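Local coordinates for OxyA protein (Actinoplanes teichomyceticus, PDB 5HH3), which is a haem-dependent cytochrome P450 that probably catalyses a phenolic coupling step cyclising the peptide precursor of a glycopeptide antibiotic, at residues Arg280-Thr294 with Lys305-Arg319. Residues are numbered along the deposited sequence; the frame is centred on the assembly and turned at random.
Sequences RYLTTDEKTHPRVAT and KAGDTVTCSLLAANR. With HEM (protoporphyrin IX containing Fe), chain G.
Arg291 and Val310 form the hydrogen-bonded pair of a short antiparallel ladder: Arg291 N donates almost straight to Val310 O (3.0 Å, 177°), and Val310 N returns the bond to Arg291 O. Beyond it, Ala293 N reaches Asp308 O, while Gly307 N of the type II turn 305-308 gives its hydrogen to Ala293 O (2.7 Å). Beside the Arg291-Val310 pair, water 1 bridges the two chains: it takes the hydrogen of Thr288 OG1 and donates to His289 O and to Val310 O, which thus holds two donors. Thr288 N is satisfied by Cys312 O (3.1 Å).

Arg291 turns its guanidinium edge to one haem propionate, NH1 to O1D (2.8 Å) and NH2 to O2D (2.7 Å); NH1 also bonds His289 O, and His289 N adds a second donor to O1D. The carboxylate charge is thereby probably well compensated.

At the helical end, Glu286 O accepts from Leu315 N. Asn318 ND2 points in its amide plane at Thr283 OG1 (2.8 Å, 167°), whose own hydrogen goes to Arg280 O. The bend of Arg280 at chi3 brings NH1 to Asn318 O. The Arg319 guanidinium lies over one face of the Tyr281 ring, offset toward its CD1-CE1 rim, the planes 25° apart, and its NH1 meets a lone pair of Tyr281 O (3.0 Å). Asp327 salt-bridges both arginines.

These segments supply two adjacent inner strands of the P450 beta sheet, 291-293 and 309-312, with 72-73 beside the first and 53-57 beside the second; the first follows helix 274-282, which packs on helix 225-256, and the second runs into helix 314-318.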
loop_
_atom_site.group_PDB
_atom_site.type_symbol
_atom_site.label_atom_id
_atom_site.label_comp_id
_atom_site.label_asym_id
_atom_site.label_seq_id
_atom_site.Cartn_x
_atom_site.Cartn_y
_atom_site.Cartn_z
ATOM N N ARG B 280 -9.016 5.555 26.888
ATOM C CA ARG B 280 -8.891 4.085 26.843
ATOM C C ARG B 280 -10.005 3.429 26.028
ATOM O O ARG B 280 -9.745 2.601 25.156
ATOM C CB ARG B 280 -8.920 3.464 28.247
ATOM C CG ARG B 280 -8.709 1.940 28.257
ATOM C CD ARG B 280 -9.182 1.290 29.544
ATOM N NE ARG B 280 -10.639 1.343 29.688
ATOM C CZ ARG B 280 -11.512 0.479 29.166
ATOM N NH1 ARG B 280 -11.120 -0.553 28.424
ATOM N NH2 ARG B 280 -12.810 0.650 29.393
ATOM N N TYR B 281 -11.239 3.785 26.348
ATOM C CA TYR B 281 -12.409 3.164 25.724
ATOM C C TYR B 281 -12.488 3.496 24.243
ATOM O O TYR B 281 -12.703 2.604 23.441
ATOM C CB TYR B 281 -13.690 3.586 26.434
ATOM C CG TYR B 281 -14.931 2.865 25.952
ATOM C CD1 TYR B 281 -15.150 1.535 26.274
ATOM C CD2 TYR B 281 -15.867 3.515 25.163
ATOM C CE1 TYR B 281 -16.293 0.864 25.840
ATOM C CE2 TYR B 281 -17.003 2.866 24.722
ATOM C CZ TYR B 281 -17.213 1.544 25.073
ATOM O OH TYR B 281 -18.334 0.917 24.649
ATOM N N LEU B 282 -12.285 4.759 23.880
ATOM C CA LEU B 282 -12.420 5.174 22.481
ATOM C C LEU B 282 -11.267 4.737 21.570
ATOM O O LEU B 282 -11.514 4.351 20.421
ATOM C CB LEU B 282 -12.609 6.692 22.359
ATOM C CG LEU B 282 -13.912 7.266 22.919
ATOM C CD1 LEU B 282 -13.972 8.762 22.652
ATOM C CD2 LEU B 282 -15.119 6.562 22.323
ATOM N N THR B 283 -10.036 4.861 22.070
ATOM C CA THR B 283 -8.798 4.518 21.323
ATOM C C THR B 283 -8.901 4.864 19.835
ATOM O O THR B 283 -8.975 3.969 18.982
ATOM C CB THR B 283 -8.410 3.020 21.524
ATOM O OG1 THR B 283 -8.277 2.763 22.930
ATOM C CG2 THR B 283 -7.086 2.693 20.824
ATOM N N THR B 284 -8.922 6.167 19.538
ATOM C CA THR B 284 -9.227 6.642 18.197
ATOM C C THR B 284 -8.040 6.549 17.212
ATOM O O THR B 284 -8.234 6.752 16.020
ATOM C CB THR B 284 -9.790 8.087 18.218
ATOM O OG1 THR B 284 -8.916 8.946 18.955
ATOM C CG2 THR B 284 -11.180 8.105 18.859
ATOM N N ASP B 285 -6.850 6.231 17.712
ATOM C CA ASP B 285 -5.717 5.805 16.867
ATOM C C ASP B 285 -5.420 4.345 17.235
ATOM O O ASP B 285 -4.745 4.065 18.220
ATOM C CB ASP B 285 -4.507 6.717 17.109
ATOM C CG ASP B 285 -3.480 6.692 15.949
ATOM O OD1 ASP B 285 -3.731 6.040 14.906
ATOM O OD2 ASP B 285 -2.426 7.362 16.081
ATOM N N GLU B 286 -5.962 3.420 16.453
ATOM C CA GLU B 286 -6.028 2.019 16.851
ATOM C C GLU B 286 -4.720 1.228 16.782
ATOM O O GLU B 286 -4.604 0.181 17.441
ATOM C CB GLU B 286 -7.090 1.280 16.044
ATOM C CG GLU B 286 -8.525 1.682 16.338
ATOM C CD GLU B 286 -9.092 2.721 15.367
ATOM O OE1 GLU B 286 -8.304 3.345 14.616
ATOM O OE2 GLU B 286 -10.338 2.924 15.361
ATOM N N LYS B 287 -3.761 1.678 15.971
ATOM C CA LYS B 287 -2.486 0.959 15.840
ATOM C C LYS B 287 -1.316 1.898 15.558
ATOM O O LYS B 287 -1.519 3.019 15.125
ATOM C CB LYS B 287 -2.580 -0.099 14.746
ATOM C CG LYS B 287 -3.072 0.440 13.431
ATOM C CD LYS B 287 -3.168 -0.656 12.405
ATOM C CE LYS B 287 -3.847 -0.133 11.159
ATOM N NZ LYS B 287 -2.971 0.856 10.466
ATOM N N THR B 288 -0.106 1.425 15.848
ATOM C CA THR B 288 1.116 2.184 15.603
ATOM C C THR B 288 1.549 1.921 14.177
ATOM O O THR B 288 1.086 0.963 13.546
ATOM C CB THR B 288 2.266 1.713 16.531
ATOM O OG1 THR B 288 2.365 0.291 16.474
ATOM C CG2 THR B 288 2.038 2.132 17.954
ATOM N N HIS B 289 2.465 2.741 13.673
ATOM C CA HIS B 289 3.119 2.452 12.408
ATOM C C HIS B 289 3.918 1.137 12.567
ATOM O O HIS B 289 4.554 0.929 13.611
ATOM C CB HIS B 289 4.096 3.566 12.010
ATOM C CG HIS B 289 3.436 4.874 11.735
ATOM N ND1 HIS B 289 2.873 5.181 10.508
ATOM C CD2 HIS B 289 3.221 5.950 12.528
ATOM C CE1 HIS B 289 2.357 6.399 10.557
ATOM N NE2 HIS B 289 2.564 6.887 11.769
ATOM N N PRO B 290 3.910 0.271 11.536
ATOM C CA PRO B 290 4.716 -0.926 11.640
ATOM C C PRO B 290 6.215 -0.664 11.759
ATOM O O PRO B 290 6.745 0.247 11.108
ATOM C CB PRO B 290 4.404 -1.708 10.372
ATOM C CG PRO B 290 3.441 -0.901 9.586
ATOM C CD PRO B 290 3.303 0.439 10.211
ATOM N N ARG B 291 6.853 -1.448 12.628
ATOM C CA ARG B 291 8.266 -1.385 12.896
ATOM C C ARG B 291 8.952 -2.601 12.240
ATOM O O ARG B 291 8.382 -3.687 12.244
ATOM C CB ARG B 291 8.528 -1.477 14.410
ATOM C CG ARG B 291 7.803 -0.504 15.349
ATOM C CD ARG B 291 8.241 0.887 15.140
ATOM N NE ARG B 291 7.964 1.815 16.252
ATOM C CZ ARG B 291 6.946 2.680 16.321
ATOM N NH1 ARG B 291 5.990 2.673 15.402
ATOM N NH2 ARG B 291 6.864 3.523 17.354
ATOM N N VAL B 292 10.177 -2.428 11.722
ATOM C CA VAL B 292 10.966 -3.551 11.209
ATOM C C VAL B 292 11.934 -3.998 12.293
ATOM O O VAL B 292 12.601 -3.160 12.874
ATOM C CB VAL B 292 11.803 -3.178 9.965
ATOM C CG1 VAL B 292 12.495 -4.412 9.390
ATOM C CG2 VAL B 292 10.932 -2.540 8.906
ATOM N N ALA B 293 12.022 -5.309 12.533
ATOM C CA ALA B 293 13.059 -5.883 13.423
ATOM C C ALA B 293 14.441 -5.771 12.798
ATOM O O ALA B 293 14.658 -6.213 11.665
ATOM C CB ALA B 293 12.738 -7.328 13.772
ATOM N N THR B 294 15.364 -5.169 13.534
ATOM C CA THR B 294 16.759 -5.103 13.145
ATOM C C THR B 294 17.634 -6.137 13.879
ATOM O O THR B 294 18.818 -6.240 13.613
ATOM C CB THR B 294 17.319 -3.686 13.339
ATOM O OG1 THR B 294 17.184 -3.287 14.698
ATOM C CG2 THR B 294 16.587 -2.712 12.445
ATOM N N LYS B 305 12.190 -12.699 13.580
ATOM C CA LYS B 305 13.485 -12.632 12.899
ATOM C C LYS B 305 13.779 -11.237 12.413
ATOM O O LYS B 305 12.875 -10.522 12.012
ATOM C CB LYS B 305 13.541 -13.574 11.724
ATOM C CG LYS B 305 13.549 -15.051 12.102
ATOM C CD LYS B 305 14.848 -15.486 12.788
ATOM C CE LYS B 305 16.039 -15.479 11.837
ATOM N NZ LYS B 305 17.213 -16.084 12.524
ATOM N N ALA B 306 15.059 -10.871 12.367
ATOM C CA ALA B 306 15.430 -9.574 11.801
ATOM C C ALA B 306 14.830 -9.483 10.384
ATOM O O ALA B 306 14.935 -10.431 9.611
ATOM C CB ALA B 306 16.947 -9.415 11.779
ATOM N N GLY B 307 14.173 -8.363 10.084
ATOM C CA GLY B 307 13.500 -8.148 8.788
ATOM C C GLY B 307 12.005 -8.380 8.847
ATOM O O GLY B 307 11.276 -7.845 8.037
ATOM N N ASP B 308 11.540 -9.176 9.814
ATOM C CA ASP B 308 10.115 -9.237 10.127
ATOM C C ASP B 308 9.585 -7.872 10.601
ATOM O O ASP B 308 10.343 -6.995 11.087
ATOM C CB ASP B 308 9.833 -10.249 11.233
ATOM C CG ASP B 308 10.022 -11.685 10.809
ATOM O OD1 ASP B 308 10.266 -11.999 9.618
ATOM O OD2 ASP B 308 9.821 -12.530 11.702
ATOM N N THR B 309 8.290 -7.664 10.429
ATOM C CA THR B 309 7.679 -6.443 10.931
ATOM C C THR B 309 6.693 -6.749 12.024
ATOM O O THR B 309 6.128 -7.837 12.071
ATOM C CB THR B 309 6.973 -5.637 9.810
ATOM O OG1 THR B 309 5.834 -6.356 9.341
ATOM C CG2 THR B 309 7.914 -5.401 8.661
ATOM N N VAL B 310 6.468 -5.764 12.885
ATOM C CA VAL B 310 5.465 -5.864 13.942
ATOM C C VAL B 310 4.606 -4.592 13.979
ATOM O O VAL B 310 5.138 -3.480 14.079
ATOM C CB VAL B 310 6.123 -6.021 15.320
ATOM C CG1 VAL B 310 5.058 -6.067 16.424
ATOM C CG2 VAL B 310 7.027 -7.267 15.341
ATOM N N THR B 311 3.292 -4.778 13.939
ATOM C CA THR B 311 2.327 -3.701 14.084
ATOM C C THR B 311 1.670 -3.898 15.432
ATOM O O THR B 311 1.246 -5.029 15.752
ATOM C CB THR B 311 1.282 -3.797 12.966
ATOM O OG1 THR B 311 1.946 -3.724 11.696
ATOM C CG2 THR B 311 0.222 -2.695 13.087
ATOM N N CYS B 312 1.613 -2.843 16.239
ATOM C CA CYS B 312 1.043 -2.944 17.579
ATOM C C CYS B 312 -0.409 -2.454 17.599
ATOM O O CYS B 312 -0.689 -1.343 17.124
ATOM C CB CYS B 312 1.867 -2.163 18.586
ATOM S SG CYS B 312 3.567 -2.739 18.733
ATOM N N SER B 313 -1.315 -3.295 18.132
ATOM C CA SER B 313 -2.713 -2.953 18.293
ATOM C C SER B 313 -2.958 -2.286 19.666
ATOM O O SER B 313 -3.165 -2.949 20.708
ATOM C CB SER B 313 -3.595 -4.185 18.126
ATOM O OG SER B 313 -4.967 -3.859 18.214
ATOM N N LEU B 314 -2.974 -0.961 19.631
ATOM C CA LEU B 314 -3.327 -0.140 20.773
ATOM C C LEU B 314 -4.778 -0.375 21.176
ATOM O O LEU B 314 -5.088 -0.391 22.365
ATOM C CB LEU B 314 -3.082 1.339 20.478
ATOM C CG LEU B 314 -1.699 1.764 19.976
ATOM C CD1 LEU B 314 -1.611 3.282 19.804
ATOM C CD2 LEU B 314 -0.628 1.274 20.932
ATOM N N LEU B 315 -5.658 -0.578 20.200
ATOM C CA LEU B 315 -7.048 -0.963 20.484
ATOM C C LEU B 315 -7.088 -2.267 21.308
ATOM O O LEU B 315 -7.719 -2.300 22.386
ATOM C CB LEU B 315 -7.837 -1.104 19.184
ATOM C CG LEU B 315 -9.328 -1.475 19.286
ATOM C CD1 LEU B 315 -10.078 -0.442 20.063
ATOM C CD2 LEU B 315 -9.948 -1.616 17.917
ATOM N N ALA B 316 -6.354 -3.293 20.853
ATOM C CA ALA B 316 -6.290 -4.562 21.573
ATOM C C ALA B 316 -5.773 -4.391 23.001
ATOM O O ALA B 316 -6.355 -4.942 23.927
ATOM C CB ALA B 316 -5.469 -5.608 20.822
ATOM N N ALA B 317 -4.728 -3.586 23.191
ATOM C CA ALA B 317 -4.161 -3.373 24.522
ATOM C C ALA B 317 -5.143 -2.666 25.448
ATOM O O ALA B 317 -5.288 -3.054 26.607
ATOM C CB ALA B 317 -2.894 -2.535 24.421
ATOM N N ASN B 318 -5.779 -1.621 24.931
ATOM C CA ASN B 318 -6.662 -0.761 25.712
ATOM C C ASN B 318 -7.995 -1.424 26.048
ATOM O O ASN B 318 -8.595 -1.121 27.098
ATOM C CB ASN B 318 -6.898 0.553 24.975
ATOM C CG ASN B 318 -5.637 1.387 24.869
ATOM O OD1 ASN B 318 -4.611 1.067 25.478
ATOM N ND2 ASN B 318 -5.706 2.474 24.120
ATOM N N ARG B 319 -8.438 -2.306 25.147
ATOM C CA ARG B 319 -9.684 -3.028 25.276
ATOM C C ARG B 319 -9.439 -4.538 25.518
ATOM O O ARG B 319 -10.235 -5.377 25.107
ATOM C CB ARG B 319 -10.516 -2.786 24.018
ATOM C CG ARG B 319 -10.756 -1.300 23.687
ATOM C CD ARG B 319 -11.538 -0.577 24.775
ATOM N NE ARG B 319 -12.829 -1.244 24.878
ATOM C CZ ARG B 319 -13.853 -1.057 24.053
ATOM N NH1 ARG B 319 -13.835 -0.112 23.115
ATOM N NH2 ARG B 319 -14.936 -1.807 24.209
HETATM C CHA HEM G . 2.886 10.081 17.616
HETATM C CHB HEM G . 1.826 14.809 17.384
HETATM C CHC HEM G . -2.689 13.845 18.921
HETATM C CHD HEM G . -1.578 9.163 19.214
HETATM C C1A HEM G . 2.965 11.436 17.397
HETATM C C2A HEM G . 4.092 12.086 16.821
HETATM C C3A HEM G . 3.801 13.416 16.767
HETATM C C4A HEM G . 2.492 13.596 17.299
HETATM C CMA HEM G . 4.686 14.506 16.218
HETATM C CAA HEM G . 5.376 11.415 16.376
HETATM C CBA HEM G . 6.333 11.348 17.565
HETATM C CGA HEM G . 7.658 10.666 17.267
HETATM O O1A HEM G . 7.796 9.849 16.324
HETATM O O2A HEM G . 8.655 10.910 17.999
HETATM C C1B HEM G . 0.483 14.973 17.774
HETATM C C2B HEM G . -0.207 16.234 17.803
HETATM C C3B HEM G . -1.490 15.978 18.236
HETATM C C4B HEM G . -1.545 14.509 18.469
HETATM C CMB HEM G . 0.364 17.588 17.438
HETATM C CAB HEM G . -2.635 16.886 18.502
HETATM C CBB HEM G . -2.625 18.222 18.499
HETATM C C1C HEM G . -2.818 12.478 19.131
HETATM C C2C HEM G . -3.986 11.822 19.575
HETATM C C3C HEM G . -3.669 10.460 19.655
HETATM C C4C HEM G . -2.292 10.330 19.261
HETATM C CMC HEM G . -5.320 12.479 19.881
HETATM C CAC HEM G . -4.506 9.307 20.076
HETATM C CBC HEM G . -5.753 9.355 20.538
HETATM C C1D HEM G . -0.254 9.084 18.782
HETATM C C2D HEM G . 0.430 7.775 18.706
HETATM C C3D HEM G . 1.671 8.022 18.261
HETATM C C4D HEM G . 1.725 9.487 18.070
HETATM C CMD HEM G . -0.093 6.394 19.029
HETATM C CAD HEM G . 2.747 6.971 18.024
HETATM C CBD HEM G . 2.678 6.283 16.652
HETATM C CGD HEM G . 3.796 5.238 16.506
HETATM O O1D HEM G . 3.961 4.584 15.460
HETATM O O2D HEM G . 4.595 4.967 17.412
HETATM N NA HEM G . 1.997 12.374 17.700
HETATM N NB HEM G . -0.341 14.010 18.199
HETATM N NC HEM G . -1.804 11.574 18.989
HETATM N ND HEM G . 0.571 10.088 18.425
HETATM FE FE HEM G . 0.142 11.966 18.327
HETATM O O HOH W 1 4.335 -1.160 15.413
HETATM O O HOH W 2 -0.289 11.739 16.280
#